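Side-chain contacts in D-mandelate dehydrogenase (Rhodotorula graminis, PDB 2W2K), which probably interconverts D-mandelate and the corresponding 2-keto acid with a nicotinamide cofactor, as a member of the D-isomer specific 2-hydroxyacid dehydrogenase family: residues S21-K26 with T322-F327; P12-D17 with V60-E65. One frame throughout, in Å; residues are numbered along the deposited sequence.

Overall arrangement
Both contacts belong to the domain built on the parallel sheet of five strands, in order 28-31, 5-8, 54-57, 83-86, 105-107, and their centres lie about 16 Å apart. Along the chain their segments alternate: 12-17, 21-26, 60-65, then 322-327. Residues 12-17 lead from strand 5-8 into helix 17-26, which carries the first half of contact 1. Contact 2 joins that loop to the one following the neighbouring strand 54-57. Helix 310-330 ties the two together, packing against helix 17-26 in contact 1 and holding the loop 12-17 through E317. The last long helix of the chain is thus fastened to the first elements of the N-terminal domain.

Contact 1. Residues S21-K26 with T322-F327; sequences SDFQQK and TNIDRF
K26 reaches across to D325, its NZ 2.8 Å from D325 OD2, while a second salt bridge runs back along its own helix to D22 OD2 at 2.9 Å. Each carboxylate offers OD2 through the syn lone pair, on the side of its other oxygen. D22 OD2 and D325 OD2 are only 4.4 Å apart, and the lysine charge between them probably offsets their repulsion. Beyond CG the lysine chain is extended and crosses the D325 side chain at about a right angle. D325 has CG anti to the backbone N (chi1 -167°), which aims its carboxylate at the lysine; its OD1 has a weak hydrogen bond to Q330 NE2. Beside this partly exposed network lies an apolar, buried layer. The F23 ring, swung from its helix toward the other, receives I324 CG2 at its edge, near the ring plane, 4.0 Å from CZ. F23 also rests on I56, and I324 on A54, I56 and A85, placing both side chains over strands of the parallel sheet. The helix segments are well separated, their axes 11.5 Å apart at closest approach and inclined by 34°, so side chains alone bridge them. Two roughly parallel helices side by side on one face of a parallel sheet are typical of the flavodoxin-like domain of D-2-hydroxyacid dehydrogenases, here with the chain's last long helix beside its first.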
loop_
_atom_site.group_PDB
_atom_site.type_symbol
_atom_site.label_atom_id
_atom_site.label_comp_id
_atom_site.label_asym_id
_atom_site.label_seq_id
_atom_site.Cartn_x
_atom_site.Cartn_y
_atom_site.Cartn_z
ATOM N N SER B 21 -0.306 -31.036 20.118
ATOM C CA SER B 21 -0.653 -32.319 20.765
ATOM C C SER B 21 0.520 -33.305 20.726
ATOM O O SER B 21 0.803 -33.970 21.736
ATOM C CB SER B 21 -1.927 -32.934 20.141
ATOM O OG SER B 21 -3.051 -32.113 20.434
ATOM N N ASP B 22 1.205 -33.383 19.576
ATOM C CA ASP B 22 2.460 -34.165 19.413
ATOM C C ASP B 22 3.542 -33.752 20.429
ATOM O O ASP B 22 4.208 -34.608 21.062
ATOM C CB ASP B 22 2.979 -34.047 17.955
ATOM C CG ASP B 22 4.234 -34.861 17.695
ATOM O OD1 ASP B 22 4.155 -36.117 17.688
ATOM O OD2 ASP B 22 5.311 -34.252 17.458
ATOM N N PHE B 23 3.700 -32.441 20.587
ATOM C CA PHE B 23 4.709 -31.845 21.503
ATOM C C PHE B 23 4.418 -32.274 22.944
ATOM O O PHE B 23 5.334 -32.664 23.671
ATOM C CB PHE B 23 4.724 -30.297 21.368
ATOM C CG PHE B 23 5.984 -29.626 21.938
ATOM C CD1 PHE B 23 7.147 -29.551 21.175
ATOM C CD2 PHE B 23 5.989 -29.057 23.228
ATOM C CE1 PHE B 23 8.301 -28.930 21.668
ATOM C CE2 PHE B 23 7.173 -28.413 23.746
ATOM C CZ PHE B 23 8.325 -28.370 22.960
ATOM N N GLN B 24 3.141 -32.233 23.337
ATOM C CA GLN B 24 2.725 -32.559 24.725
ATOM C C GLN B 24 2.802 -34.072 25.014
ATOM O O GLN B 24 2.810 -34.482 26.176
ATOM C CB GLN B 24 1.310 -32.055 25.018
ATOM C CG GLN B 24 1.159 -30.527 25.145
ATOM C CD GLN B 24 -0.302 -30.112 25.239
ATOM O OE1 GLN B 24 -0.835 -29.916 26.340
ATOM N NE2 GLN B 24 -0.959 -29.983 24.088
ATOM N N GLN B 25 2.883 -34.887 23.960
ATOM C CA GLN B 25 3.095 -36.345 24.123
ATOM C C GLN B 25 4.589 -36.641 24.358
ATOM O O GLN B 25 4.956 -37.395 25.268
ATOM C CB GLN B 25 2.546 -37.104 22.883
ATOM C CG GLN B 25 2.502 -38.667 23.006
ATOM C CD GLN B 25 3.875 -39.343 23.021
ATOM O OE1 GLN B 25 4.155 -40.167 23.907
ATOM N NE2 GLN B 25 4.731 -39.021 22.031
ATOM N N LYS B 26 5.446 -36.037 23.538
ATOM C CA LYS B 26 6.912 -36.204 23.637
ATOM C C LYS B 26 7.554 -35.579 24.902
ATOM O O LYS B 26 8.569 -36.095 25.418
ATOM C CB LYS B 26 7.593 -35.636 22.364
ATOM C CG LYS B 26 7.271 -36.391 21.062
ATOM C CD LYS B 26 7.703 -35.592 19.814
ATOM C CE LYS B 26 7.652 -36.458 18.541
ATOM N NZ LYS B 26 7.819 -35.618 17.288
ATOM N N THR B 322 9.628 -27.258 16.636
ATOM C CA THR B 322 10.592 -28.039 15.844
ATOM C C THR B 322 12.039 -27.899 16.323
ATOM O O THR B 322 12.778 -28.891 16.381
ATOM C CB THR B 322 10.468 -27.717 14.292
ATOM O OG1 THR B 322 9.119 -27.975 13.851
ATOM C CG2 THR B 322 11.444 -28.554 13.465
ATOM N N ASN B 323 12.447 -26.672 16.669
ATOM C CA ASN B 323 13.778 -26.436 17.244
ATOM C C ASN B 323 14.061 -27.318 18.479
ATOM O O ASN B 323 15.117 -27.996 18.568
ATOM C CB ASN B 323 13.966 -24.950 17.581
ATOM C CG ASN B 323 14.507 -24.109 16.393
ATOM O OD1 ASN B 323 14.051 -22.969 16.152
ATOM N ND2 ASN B 323 15.470 -24.649 15.679
ATOM N N ILE B 324 13.126 -27.325 19.424
ATOM C CA ILE B 324 13.305 -28.093 20.684
ATOM C C ILE B 324 13.288 -29.632 20.441
ATOM O O ILE B 324 14.101 -30.389 21.024
ATOM C CB ILE B 324 12.283 -27.621 21.768
ATOM C CG1 ILE B 324 12.598 -26.169 22.216
ATOM C CG2 ILE B 324 12.276 -28.556 22.988
ATOM C CD1 ILE B 324 11.452 -25.504 23.006
ATOM N N ASP B 325 12.405 -30.082 19.550
ATOM C CA ASP B 325 12.321 -31.515 19.163
ATOM C C ASP B 325 13.639 -31.998 18.536
ATOM O O ASP B 325 14.221 -33.003 18.985
ATOM C CB ASP B 325 11.137 -31.726 18.191
ATOM C CG ASP B 325 10.766 -33.209 17.977
ATOM O OD1 ASP B 325 11.584 -34.132 18.194
ATOM O OD2 ASP B 325 9.618 -33.456 17.569
ATOM N N ARG B 326 14.097 -31.283 17.504
ATOM C CA ARG B 326 15.418 -31.536 16.880
ATOM C C ARG B 326 16.560 -31.634 17.919
ATOM O O ARG B 326 17.292 -32.619 17.937
ATOM C CB ARG B 326 15.775 -30.470 15.839
ATOM C CG ARG B 326 14.955 -30.559 14.550
ATOM C CD ARG B 326 15.200 -29.351 13.609
ATOM N NE ARG B 326 16.596 -29.227 13.168
ATOM C CZ ARG B 326 17.111 -29.731 12.040
ATOM N NH1 ARG B 326 16.356 -30.422 11.191
ATOM N NH2 ARG B 326 18.397 -29.530 11.764
ATOM N N PHE B 327 16.689 -30.607 18.768
ATOM C CA PHE B 327 17.842 -30.437 19.670
ATOM C C PHE B 327 17.852 -31.393 20.885
ATOM O O PHE B 327 18.924 -31.817 21.325
ATOM C CB PHE B 327 17.916 -28.963 20.135
ATOM C CG PHE B 327 19.269 -28.546 20.668
ATOM C CD1 PHE B 327 20.329 -28.255 19.799
ATOM C CD2 PHE B 327 19.484 -28.427 22.046
ATOM C CE1 PHE B 327 21.581 -27.857 20.284
ATOM C CE2 PHE B 327 20.742 -28.019 22.547
ATOM C CZ PHE B 327 21.789 -27.733 21.665
#

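Contact 2. Residues P12-D17 with V60-E65; sequences PARHLD and VENGTE
R14 lays its guanidinium against the side chains of E61 and N62, where loops after the adjacent parallel strands 5-8 and 54-57 of the flavodoxin-like domain meet. The chain is extended from CG to NE, bringing the group across the gap. At its edge NH1 makes a salt bridge with E61 OE2, a weak hydrogen bond at 3.4 Å; the guanidinium and carboxylate planes are 17° apart. The N62 amide instead stands almost perpendicular to the guanidinium, at 88°, its ND2 over one face and its OD1 taking a weak bond from NH2 at 3.3 Å. The firmer partner of NH2 is D11, which forms a salt bridge with it. E317 of helix 310-330 accepts the backbone N-H groups of R14, H15 and L16, fixing the loop that carries the arginine. E61 also packs on an apolar side chain of the neighbouring subunit. An alanine at N62 would remove the amide, which is likely to cost R14 its weak second hold and water 1 its donor. That water sits over the centre of one guanidinium face, its O 3.1 Å from R14 CZ, accepting from N62 ND2 at 3.0 Å and donating to P12 O at 2.9 Å.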
loop_
_atom_site.group_PDB
_atom_site.type_symbol
_atom_site.label_atom_id
_atom_site.label_comp_id
_atom_site.label_asym_id
_atom_site.label_seq_id
_atom_site.Cartn_x
_atom_site.Cartn_y
_atom_site.Cartn_z
ATOM N N PRO B 12 -0.581 -21.343 25.914
ATOM C CA PRO B 12 -0.259 -22.484 25.017
ATOM C C PRO B 12 -0.538 -22.138 23.547
ATOM O O PRO B 12 -0.894 -20.986 23.236
ATOM C CB PRO B 12 -1.208 -23.591 25.506
ATOM C CG PRO B 12 -2.423 -22.807 26.023
ATOM C CD PRO B 12 -1.812 -21.589 26.701
ATOM N N ALA B 13 -0.402 -23.120 22.652
ATOM C CA ALA B 13 -0.521 -22.875 21.197
ATOM C C ALA B 13 -1.932 -22.422 20.771
ATOM O O ALA B 13 -2.918 -22.810 21.389
ATOM C CB ALA B 13 -0.070 -24.144 20.387
ATOM N N ARG B 14 -2.014 -21.583 19.734
ATOM C CA ARG B 14 -3.306 -21.102 19.196
ATOM C C ARG B 14 -3.598 -21.515 17.740
ATOM O O ARG B 14 -4.736 -21.377 17.276
ATOM C CB ARG B 14 -3.393 -19.562 19.288
ATOM C CG ARG B 14 -3.452 -18.987 20.694
ATOM C CD ARG B 14 -3.124 -17.475 20.690
ATOM N NE ARG B 14 -2.936 -16.944 22.047
ATOM C CZ ARG B 14 -2.078 -15.980 22.373
ATOM N NH1 ARG B 14 -1.306 -15.415 21.449
ATOM N NH2 ARG B 14 -1.979 -15.585 23.632
ATOM N N HIS B 15 -2.586 -21.982 17.014
ATOM C CA HIS B 15 -2.707 -22.163 15.557
ATOM C C HIS B 15 -2.475 -23.607 15.110
ATOM O O HIS B 15 -3.267 -24.151 14.324
ATOM C CB HIS B 15 -1.799 -21.166 14.794
ATOM C CG HIS B 15 -2.096 -19.727 15.121
ATOM N ND1 HIS B 15 -1.341 -18.987 16.009
ATOM C CD2 HIS B 15 -3.100 -18.915 14.717
ATOM C CE1 HIS B 15 -1.863 -17.779 16.132
ATOM N NE2 HIS B 15 -2.923 -17.705 15.347
ATOM N N LEU B 16 -1.411 -24.233 15.617
ATOM C CA LEU B 16 -0.984 -25.556 15.154
ATOM C C LEU B 16 -1.392 -26.650 16.146
ATOM O O LEU B 16 -0.550 -27.194 16.866
ATOM C CB LEU B 16 0.533 -25.585 14.926
ATOM C CG LEU B 16 1.091 -24.630 13.847
ATOM C CD1 LEU B 16 2.573 -24.925 13.613
ATOM C CD2 LEU B 16 0.319 -24.729 12.538
ATOM N N ASP B 17 -2.680 -26.970 16.169
ATOM C CA ASP B 17 -3.229 -27.878 17.197
ATOM C C ASP B 17 -2.615 -29.298 17.153
ATOM O O ASP B 17 -2.247 -29.834 18.205
ATOM C CB ASP B 17 -4.768 -27.948 17.108
ATOM C CG ASP B 17 -5.445 -26.581 17.329
ATOM O OD1 ASP B 17 -5.110 -25.862 18.300
ATOM O OD2 ASP B 17 -6.327 -26.223 16.522
ATOM N N VAL B 60 5.219 -13.305 20.687
ATOM C CA VAL B 60 6.014 -12.141 21.129
ATOM C C VAL B 60 5.391 -11.510 22.379
ATOM O O VAL B 60 6.107 -11.109 23.330
ATOM C CB VAL B 60 6.163 -11.100 19.970
ATOM C CG1 VAL B 60 6.676 -9.752 20.501
ATOM C CG2 VAL B 60 7.113 -11.629 18.890
ATOM N N GLU B 61 4.056 -11.452 22.391
ATOM C CA GLU B 61 3.305 -10.881 23.521
ATOM C C GLU B 61 3.105 -11.814 24.743
ATOM O O GLU B 61 2.486 -11.399 25.730
ATOM C CB GLU B 61 1.931 -10.339 23.050
ATOM C CG GLU B 61 0.916 -11.402 22.598
ATOM C CD GLU B 61 1.044 -11.807 21.120
ATOM O OE1 GLU B 61 2.038 -11.462 20.445
ATOM O OE2 GLU B 61 0.122 -12.482 20.628
ATOM N N ASN B 62 3.584 -13.062 24.665
ATOM C CA ASN B 62 3.393 -14.039 25.751
ATOM C C ASN B 62 4.567 -13.995 26.715
ATOM O O ASN B 62 5.721 -13.902 26.279
ATOM C CB ASN B 62 3.297 -15.493 25.232
ATOM C CG ASN B 62 2.010 -15.803 24.433
ATOM O OD1 ASN B 62 1.162 -14.944 24.168
ATOM N ND2 ASN B 62 1.912 -17.063 23.993
ATOM N N GLY B 63 4.272 -14.108 28.013
ATOM C CA GLY B 63 5.314 -14.230 29.038
ATOM C C GLY B 63 6.008 -12.937 29.461
ATOM O O GLY B 63 7.069 -12.987 30.089
ATOM N N THR B 64 5.412 -11.780 29.133
ATOM C CA THR B 64 6.076 -10.485 29.349
ATOM C C THR B 64 6.226 -10.118 30.843
ATOM O O THR B 64 7.076 -9.294 31.197
ATOM C CB THR B 64 5.382 -9.292 28.589
ATOM O OG1 THR B 64 4.051 -9.126 29.074
ATOM C CG2 THR B 64 5.336 -9.524 27.057
ATOM N N GLU B 65 5.386 -10.714 31.694
ATOM C CA GLU B 65 5.485 -10.574 33.160
ATOM C C GLU B 65 6.862 -11.008 33.694
ATOM O O GLU B 65 7.322 -10.520 34.738
ATOM C CB GLU B 65 4.383 -11.380 33.870
ATOM C CG GLU B 65 2.924 -10.970 33.549
ATOM C CD GLU B 65 2.308 -11.714 32.375
ATOM O OE1 GLU B 65 3.036 -12.309 31.556
ATOM O OE2 GLU B 65 1.067 -11.650 32.254
HETATM O O HOH W 1 -0.046 -18.374 22.167
#